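Long-range contact in BSU-2 beta-lactamase (Bacillus subtilis, PDB 6W5E), which is a probable class D beta-lactamase, an enzyme of the penicillin-binding transpeptidase family expected to hydrolyse the beta-lactam ring of antibiotics: residues M37-F50 against K250-Y262. Sequence-based numbering, arbitrary orientation.
Sequences MNVDDEFKDTDGTF and KAKNITVDILKKY
I258 of the C-terminal helix sets its CD1 methyl over the centre of the F50 ring, 3.7 Å from the ring centroid and 9° off the normal, a CH-pi contact. Its CG2 reaches the CZ end of the same ring. I258 CD1 also lies against V39 CG1, and I258 CG1 against E42 CG. The side chain is thus wedged between the F50 ring and the loop before the strand. One turn earlier, I254 rests its CG2 3.8 Å from F43 CZ, while its CD1 packs against the E42 carbonyl. At the helix end, M37 CE lies over one face of the Y262 ring, offset toward the rim, with SD farther above it in a Met-aromatic contact. Y262 OH is 2.8 Å from N38 O. F61 and Y63 of strand 59-63 extend this apolar layer beyond V39 and F50.

The outer side is polar and looser. K261 extends its chain to place NZ 2.9 Å from both D41 OD1 and E42 OE2. Both are salt bridges, and NZ also donates a hydrogen bond to E42 OE2, on the anti side of the carboxylate and 30° out of its plane. The ammonium would offset the negative charge gathered by D41 and E42. E42 bends at chi2 (-72°), which turns OE2 toward D257. D257 has two conformers; in one, its OD2 is 2.5 Å from E42 OE2. One acid probably holds a proton and donates it there, but this reading is doubtful. One water bridges K261 NZ to N38 O. A second donates to E42 O and accepts from K250 NZ.

The arrangement belongs to the alpha/beta domain of the serine beta-lactamase and penicillin-binding protein fold, where the C-terminal helix packs on the central antiparallel sheet and the N-terminal segment leading into strand 48-54 packs across that helix.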
loop_
_atom_site.group_PDB
_atom_site.type_symbol
_atom_site.label_atom_id
_atom_site.label_comp_id
_atom_site.label_asym_id
_atom_site.label_seq_id
_atom_site.Cartn_x
_atom_site.Cartn_y
_atom_site.Cartn_z
ATOM N N MET A 37 15.444 -17.452 -2.293
ATOM C CA MET A 37 14.063 -17.808 -1.994
ATOM C C MET A 37 13.358 -18.455 -3.183
ATOM O O MET A 37 13.785 -18.356 -4.334
ATOM C CB MET A 37 13.246 -16.577 -1.616
ATOM C CG MET A 37 13.826 -15.717 -0.538
ATOM S SD MET A 37 12.848 -14.205 -0.444
ATOM C CE MET A 37 11.221 -14.835 -0.032
ATOM N N ASN A 38 12.221 -19.080 -2.885
ATOM C CA ASN A 38 11.283 -19.540 -3.901
ATOM C C ASN A 38 9.879 -19.426 -3.329
ATOM O O ASN A 38 9.648 -19.825 -2.186
ATOM C CB ASN A 38 11.563 -20.998 -4.275
ATOM C CG ASN A 38 10.759 -21.443 -5.469
ATOM O OD1 ASN A 38 9.577 -21.761 -5.351
ATOM N ND2 ASN A 38 11.404 -21.475 -6.638
ATOM N N VAL A 39 8.947 -18.883 -4.116
ATOM C CA VAL A 39 7.569 -18.699 -3.662
ATOM C C VAL A 39 6.565 -19.273 -4.662
ATOM O O VAL A 39 5.373 -18.954 -4.596
ATOM C CB VAL A 39 7.252 -17.224 -3.319
ATOM C CG1 VAL A 39 8.224 -16.698 -2.266
ATOM C CG2 VAL A 39 7.281 -16.357 -4.572
ATOM N N ASP A 40 7.033 -20.125 -5.586
ATOM C CA ASP A 40 6.161 -20.661 -6.635
ATOM C C ASP A 40 4.864 -21.215 -6.066
ATOM O O ASP A 40 3.784 -20.998 -6.628
ATOM C CB ASP A 40 6.852 -21.806 -7.376
ATOM C CG ASP A 40 7.960 -21.352 -8.290
ATOM O OD1 ASP A 40 8.277 -20.149 -8.343
ATOM O OD2 ASP A 40 8.530 -22.236 -8.958
ATOM N N ASP A 41 4.941 -21.971 -4.966
ATOM C CA ASP A 41 3.733 -22.691 -4.573
ATOM C C ASP A 41 2.680 -21.803 -3.926
ATOM O O ASP A 41 1.549 -22.255 -3.726
ATOM C CB ASP A 41 4.020 -23.967 -3.761
ATOM C CG ASP A 41 4.582 -23.709 -2.382
ATOM O OD1 ASP A 41 4.607 -22.565 -1.891
ATOM O OD2 ASP A 41 5.010 -24.710 -1.767
ATOM N N GLU A 42 3.006 -20.549 -3.631
ATOM C CA GLU A 42 1.998 -19.609 -3.174
ATOM C C GLU A 42 1.115 -19.122 -4.313
ATOM O O GLU A 42 0.040 -18.574 -4.051
ATOM C CB GLU A 42 2.665 -18.393 -2.539
ATOM C CG GLU A 42 3.530 -18.702 -1.342
ATOM C CD GLU A 42 2.740 -19.072 -0.114
ATOM O OE1 GLU A 42 1.540 -18.737 -0.032
ATOM O OE2 GLU A 42 3.345 -19.669 0.796
ATOM N N PHE A 43 1.548 -19.319 -5.560
ATOM C CA PHE A 43 0.870 -18.806 -6.742
ATOM C C PHE A 43 0.509 -19.903 -7.727
ATOM O O PHE A 43 0.216 -19.601 -8.889
ATOM C CB PHE A 43 1.768 -17.808 -7.474
ATOM C CG PHE A 43 2.060 -16.573 -6.693
ATOM C CD1 PHE A 43 1.231 -15.465 -6.790
ATOM C CD2 PHE A 43 3.170 -16.513 -5.863
ATOM C CE1 PHE A 43 1.509 -14.327 -6.077
ATOM C CE2 PHE A 43 3.449 -15.378 -5.144
ATOM C CZ PHE A 43 2.618 -14.288 -5.248
ATOM N N LYS A 44 0.552 -21.168 -7.312
ATOM C CA LYS A 44 0.319 -22.251 -8.262
ATOM C C LYS A 44 -1.054 -22.157 -8.914
ATOM O O LYS A 44 -1.227 -22.626 -10.048
ATOM C CB LYS A 44 0.521 -23.607 -7.586
ATOM C CG LYS A 44 -0.417 -23.869 -6.431
ATOM N N ASP A 45 -2.026 -21.534 -8.242
ATOM C CA ASP A 45 -3.369 -21.380 -8.787
ATOM C C ASP A 45 -3.761 -19.914 -8.969
ATOM O O ASP A 45 -4.947 -19.608 -9.128
ATOM C CB ASP A 45 -4.390 -22.112 -7.913
ATOM C CG ASP A 45 -4.331 -23.621 -8.084
ATOM O OD1 ASP A 45 -3.494 -24.272 -7.418
ATOM O OD2 ASP A 45 -5.121 -24.154 -8.894
ATOM N N THR A 46 -2.790 -19.005 -8.982
ATOM C CA THR A 46 -3.066 -17.577 -8.984
ATOM C C THR A 46 -2.133 -16.884 -9.965
ATOM O O THR A 46 -0.938 -17.179 -10.006
ATOM C CB THR A 46 -2.819 -17.018 -7.580
ATOM O OG1 THR A 46 -3.649 -17.706 -6.639
ATOM C CG2 THR A 46 -3.153 -15.550 -7.523
ATOM N N ASP A 47 -2.674 -15.963 -10.753
ATOM C CA ASP A 47 -1.860 -15.101 -11.605
ATOM C C ASP A 47 -1.351 -13.957 -10.733
ATOM O O ASP A 47 -2.126 -13.084 -10.334
ATOM C CB ASP A 47 -2.735 -14.580 -12.745
ATOM C CG ASP A 47 -1.931 -14.009 -13.893
ATOM O OD1 ASP A 47 -0.691 -13.975 -13.790
ATOM O OD2 ASP A 47 -2.542 -13.584 -14.898
ATOM N N GLY A 48 -0.062 -13.956 -10.403
ATOM C CA GLY A 48 0.397 -12.973 -9.439
ATOM C C GLY A 48 1.888 -12.739 -9.500
ATOM O O GLY A 48 2.626 -13.428 -10.209
ATOM N N THR A 49 2.326 -11.748 -8.720
ATOM C CA THR A 49 3.736 -11.416 -8.581
ATOM C C THR A 49 4.029 -11.093 -7.119
ATOM O O THR A 49 3.145 -10.676 -6.365
ATOM C CB THR A 49 4.126 -10.264 -9.523
ATOM O OG1 THR A 49 5.513 -9.953 -9.383
ATOM C CG2 THR A 49 3.309 -9.022 -9.218
ATOM N N PHE A 50 5.275 -11.327 -6.715
ATOM C CA PHE A 50 5.737 -11.019 -5.368
ATOM C C PHE A 50 7.134 -10.433 -5.476
ATOM O O PHE A 50 7.988 -10.978 -6.184
ATOM C CB PHE A 50 5.790 -12.289 -4.504
ATOM C CG PHE A 50 6.398 -12.074 -3.141
ATOM C CD1 PHE A 50 5.676 -11.442 -2.136
ATOM C CD2 PHE A 50 7.678 -12.521 -2.861
ATOM C CE1 PHE A 50 6.228 -11.254 -0.892
ATOM C CE2 PHE A 50 8.236 -12.336 -1.606
ATOM C CZ PHE A 50 7.512 -11.708 -0.623
ATOM N N LYS A 250 -6.547 -12.197 -0.458
ATOM C CA LYS A 250 -5.679 -13.243 -0.990
ATOM C C LYS A 250 -4.234 -12.765 -1.070
ATOM O O LYS A 250 -3.308 -13.485 -0.681
ATOM C CB LYS A 250 -6.178 -13.698 -2.364
ATOM C CG LYS A 250 -5.314 -14.778 -3.011
ATOM C CD LYS A 250 -5.328 -16.082 -2.225
ATOM C CE LYS A 250 -4.788 -17.230 -3.066
ATOM N NZ LYS A 250 -4.833 -18.532 -2.352
ATOM N N ALA A 251 -4.019 -11.546 -1.581
ATOM C CA ALA A 251 -2.665 -11.005 -1.649
ATOM C C ALA A 251 -2.034 -10.932 -0.264
ATOM O O ALA A 251 -0.857 -11.267 -0.088
ATOM C CB ALA A 251 -2.697 -9.622 -2.298
ATOM N N LYS A 252 -2.805 -10.503 0.736
ATOM C CA LYS A 252 -2.260 -10.394 2.084
ATOM C C LYS A 252 -1.951 -11.769 2.658
ATOM O O LYS A 252 -0.898 -11.967 3.271
ATOM C CB LYS A 252 -3.243 -9.647 2.987
ATOM C CG LYS A 252 -2.733 -9.434 4.412
ATOM C CD LYS A 252 -3.759 -8.711 5.267
ATOM C CE LYS A 252 -3.237 -8.527 6.677
ATOM N NZ LYS A 252 -4.218 -7.829 7.567
ATOM N N ASN A 253 -2.856 -12.733 2.466
ATOM C CA ASN A 253 -2.616 -14.073 2.993
ATOM C C ASN A 253 -1.381 -14.705 2.360
ATOM O O ASN A 253 -0.607 -15.391 3.037
ATOM C CB ASN A 253 -3.847 -14.956 2.785
ATOM C CG ASN A 253 -5.009 -14.545 3.661
ATOM O OD1 ASN A 253 -4.836 -13.801 4.627
ATOM N ND2 ASN A 253 -6.203 -15.036 3.334
ATOM N N ILE A 254 -1.181 -14.485 1.056
ATOM C CA ILE A 254 0.022 -14.984 0.393
ATOM C C ILE A 254 1.259 -14.351 1.011
ATOM O O ILE A 254 2.245 -15.033 1.322
ATOM C CB ILE A 254 -0.053 -14.716 -1.123
ATOM C CG1 ILE A 254 -1.005 -15.707 -1.807
ATOM C CG2 ILE A 254 1.339 -14.771 -1.741
ATOM C CD1 ILE A 254 -1.302 -15.350 -3.237
ATOM N N THR A 255 1.225 -13.031 1.196
ATOM C CA THR A 255 2.376 -12.323 1.741
ATOM C C THR A 255 2.711 -12.837 3.129
ATOM O O THR A 255 3.871 -13.122 3.438
ATOM C CB THR A 255 2.079 -10.826 1.809
ATOM O OG1 THR A 255 1.687 -10.340 0.519
ATOM C CG2 THR A 255 3.308 -10.067 2.276
ATOM N N VAL A 256 1.700 -12.944 3.991
ATOM C CA VAL A 256 1.933 -13.420 5.352
ATOM C C VAL A 256 2.512 -14.831 5.342
ATOM O O VAL A 256 3.439 -15.133 6.102
ATOM C CB VAL A 256 0.645 -13.298 6.186
ATOM C CG1 VAL A 256 0.785 -14.042 7.500
ATOM C CG2 VAL A 256 0.329 -11.815 6.428
ATOM N N ASP A 257 1.985 -15.710 4.476
ATOM C CA ASP A 257 2.542 -17.055 4.389
ATOM C C ASP A 257 4.023 -17.020 4.026
ATOM O O ASP A 257 4.822 -17.740 4.636
ATOM C CB ASP A 257 1.736 -17.917 3.419
ATOM C CG ASP A 257 1.759 -19.388 3.797
ATOM O OD1 ASP A 257 1.326 -19.730 4.917
ATOM O OD2 ASP A 257 2.209 -20.207 2.972
ATOM N N ILE A 258 4.414 -16.186 3.057
ATOM C CA ILE A 258 5.816 -16.094 2.660
ATOM C C ILE A 258 6.662 -15.559 3.802
ATOM O O ILE A 258 7.736 -16.092 4.102
ATOM C CB ILE A 258 5.960 -15.227 1.395
ATOM C CG1 ILE A 258 5.266 -15.894 0.200
ATOM C CG2 ILE A 258 7.431 -14.957 1.103
ATOM C CD1 ILE A 258 5.080 -14.972 -0.983
ATOM N N LEU A 259 6.193 -14.491 4.455
ATOM C CA LEU A 259 6.990 -13.879 5.515
ATOM C C LEU A 259 7.154 -14.813 6.706
ATOM O O LEU A 259 8.177 -14.756 7.397
ATOM C CB LEU A 259 6.383 -12.542 5.944
ATOM C CG LEU A 259 6.321 -11.447 4.877
ATOM C CD1 LEU A 259 5.660 -10.193 5.445
ATOM C CD2 LEU A 259 7.695 -11.117 4.289
ATOM N N LYS A 260 6.167 -15.679 6.955
ATOM C CA LYS A 260 6.302 -16.701 7.989
ATOM C C LYS A 260 7.264 -17.805 7.556
ATOM O O LYS A 260 8.150 -18.201 8.320
ATOM C CB LYS A 260 4.932 -17.285 8.325
ATOM C CG LYS A 260 4.058 -16.370 9.172
ATOM C CD LYS A 260 2.697 -17.001 9.432
ATOM C CE LYS A 260 1.932 -16.211 10.471
ATOM N NZ LYS A 260 0.566 -16.755 10.694
ATOM N N LYS A 261 7.112 -18.303 6.321
ATOM C CA LYS A 261 7.978 -19.368 5.825
ATOM C C LYS A 261 9.440 -18.961 5.848
ATOM O O LYS A 261 10.313 -19.813 6.029
ATOM C CB LYS A 261 7.613 -19.692 4.380
ATOM C CG LYS A 261 6.449 -20.610 4.167
ATOM C CD LYS A 261 6.282 -20.790 2.668
ATOM C CE LYS A 261 5.321 -21.889 2.329
ATOM N NZ LYS A 261 5.130 -21.895 0.865
ATOM N N TYR A 262 9.733 -17.682 5.622
ATOM C CA TYR A 262 11.105 -17.204 5.525
ATOM C C TYR A 262 11.573 -16.503 6.791
ATOM O O TYR A 262 12.603 -15.824 6.775
ATOM C CB TYR A 262 11.306 -16.372 4.253
ATOM C CG TYR A 262 11.387 -17.290 3.057
ATOM C CD1 TYR A 262 12.593 -17.866 2.694
ATOM C CD2 TYR A 262 10.244 -17.639 2.339
ATOM C CE1 TYR A 262 12.678 -18.751 1.634
ATOM C CE2 TYR A 262 10.313 -18.528 1.269
ATOM C CZ TYR A 262 11.538 -19.072 0.922
ATOM O OH TYR A 262 11.623 -19.950 -0.136
HETATM O O HOH W 1 7.055 -21.103 -1.094
HETATM O O HOH W 2 -2.034 -19.316 -2.385
#